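Long-range contact in fusarinine C esterase sidJ (Aspergillus fumigatus, PDB 6GUP), which hydrolyses the ester bonds of the fungal siderophore fusarinine C, yielding fusarinine and Fe(3+), and works as a homodimer: residues A[73-77]-A[88-93]. Residues are numbered along the deposited sequence; the frame is centred on the assembly and turned at random.
Sequences TLTSS and RDTNEI
The guanidinium of R88 carries the methyl of T75 on one face, with T75 CG2 3.6 Å above the plane and over its centre, and meets the hydroxyl of S76 at its edge, where R88 NH2 donates almost in plane to S76 OG over 3.0 Å. The bend at chi3 (56°) swings the guanidinium beneath T75 toward S76, the side chains of R88 and T75 meeting at about a right angle. S76 OG in turn donates a hydrogen bond to the syn lone pair of D89 OD1, so one hydroxyl bridges arginine and aspartate.

The carboxylate of E92 spans T75 like a two-pronged clamp. E92 OE1 accepts from T75 N at 2.9 Å. E92 OE2 accepts from T75 OG1 at 2.6 Å, and both oxygens are met on the syn side, some 20° from the carboxylate plane. T75 OG1 lies beside its own backbone N (chi1 -58°), which lets one carboxylate engage both donors.

Water 1 ties the two carboxylates together, donating to D89 OD1 and E92 OE1 while accepting from S76 N and R88 NE. Four bonds thus fix it, and the nearby arginine would probably ease the closeness of two acids. Beside this polar network L74 CB lies 3.4 Å from E92 OE1; L74 lays CD1 against the D89 carboxylate, and its CD2 rests on E92 CB and near I93. C128 of helix 125-134 backs D89 and I93.

D89 lies near, without touching, the probable nucleophile elbow around S123. The contact pins the loop after strand 67-72 to helix 86-108, within a beta-alpha-beta crossover of the alpha/beta-hydrolase fold.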
# COMPACT_ATOMS: atom_id res chain seq x y z
N THR A 73 -3.28 5.98 -1.48
CA THR A 73 -3.22 4.59 -1.89
C THR A 73 -4.40 4.28 -2.80
O THR A 73 -5.50 4.83 -2.63
CB THR A 73 -3.28 3.63 -0.69
OG1 THR A 73 -4.49 3.83 0.05
CG2 THR A 73 -2.08 3.83 0.22
N LEU A 74 -4.16 3.41 -3.77
CA LEU A 74 -5.18 2.86 -4.65
C LEU A 74 -5.16 1.35 -4.45
O LEU A 74 -4.33 0.84 -3.69
CB LEU A 74 -4.86 3.22 -6.10
CG LEU A 74 -4.60 4.70 -6.42
CD1 LEU A 74 -3.97 4.86 -7.80
CD2 LEU A 74 -5.88 5.52 -6.31
N THR A 75 -6.06 0.63 -5.11
CA THR A 75 -5.99 -0.84 -5.15
C THR A 75 -4.76 -1.27 -5.96
O THR A 75 -4.11 -2.27 -5.63
CB THR A 75 -7.27 -1.45 -5.76
OG1 THR A 75 -8.41 -1.04 -5.00
CG2 THR A 75 -7.20 -2.99 -5.78
N SER A 76 -4.44 -0.50 -7.00
CA SER A 76 -3.25 -0.74 -7.82
C SER A 76 -1.91 -0.49 -7.11
O SER A 76 -0.87 -0.96 -7.58
CB SER A 76 -3.31 0.12 -9.09
OG SER A 76 -4.47 -0.20 -9.83
N SER A 77 -1.94 0.25 -6.00
CA SER A 77 -0.79 0.34 -5.09
C SER A 77 -0.38 -1.05 -4.58
O SER A 77 0.81 -1.36 -4.51
CB SER A 77 -1.09 1.24 -3.89
OG SER A 77 -1.57 2.51 -4.30
N ARG A 88 -10.18 1.53 -12.59
CA ARG A 88 -10.34 1.44 -11.13
C ARG A 88 -9.56 2.53 -10.40
O ARG A 88 -10.05 3.10 -9.42
CB ARG A 88 -9.89 0.07 -10.65
CG ARG A 88 -10.24 -0.26 -9.20
CD ARG A 88 -9.68 -1.62 -8.83
NE ARG A 88 -8.23 -1.67 -9.07
CZ ARG A 88 -7.52 -2.76 -9.37
NH1 ARG A 88 -8.09 -3.96 -9.47
NH2 ARG A 88 -6.21 -2.64 -9.57
N ASP A 89 -8.33 2.80 -10.86
CA ASP A 89 -7.52 3.92 -10.36
C ASP A 89 -8.29 5.23 -10.40
O ASP A 89 -8.35 5.97 -9.41
CB ASP A 89 -6.25 4.10 -11.21
CG ASP A 89 -5.19 3.07 -10.92
OD1 ASP A 89 -5.51 2.02 -10.33
OD2 ASP A 89 -4.02 3.32 -11.27
N THR A 90 -8.87 5.49 -11.56
CA THR A 90 -9.66 6.68 -11.82
C THR A 90 -10.87 6.83 -10.88
O THR A 90 -11.15 7.93 -10.40
CB THR A 90 -10.07 6.70 -13.31
OG1 THR A 90 -8.93 7.01 -14.11
CG2 THR A 90 -11.12 7.71 -13.57
N ASN A 91 -11.59 5.73 -10.64
CA ASN A 91 -12.74 5.74 -9.72
C ASN A 91 -12.32 6.08 -8.29
O ASN A 91 -13.02 6.83 -7.60
CB ASN A 91 -13.45 4.38 -9.71
CG ASN A 91 -14.11 4.04 -11.03
OD1 ASN A 91 -14.03 2.90 -11.50
ND2 ASN A 91 -14.79 5.01 -11.63
N GLU A 92 -11.19 5.53 -7.86
CA GLU A 92 -10.68 5.74 -6.50
C GLU A 92 -10.10 7.14 -6.31
O GLU A 92 -10.23 7.72 -5.23
CB GLU A 92 -9.66 4.66 -6.15
CG GLU A 92 -10.31 3.29 -5.99
CD GLU A 92 -9.34 2.13 -6.01
OE1 GLU A 92 -8.12 2.33 -6.18
OE2 GLU A 92 -9.82 0.98 -5.85
N ILE A 93 -9.48 7.69 -7.35
CA ILE A 93 -9.06 9.10 -7.35
C ILE A 93 -10.28 10.00 -7.19
O ILE A 93 -10.27 10.92 -6.37
CB ILE A 93 -8.26 9.46 -8.63
CG1 ILE A 93 -6.87 8.81 -8.59
CG2 ILE A 93 -8.10 10.98 -8.77
CD1 ILE A 93 -6.16 8.75 -9.92
O HOH W 1 -6.75 1.03 -8.15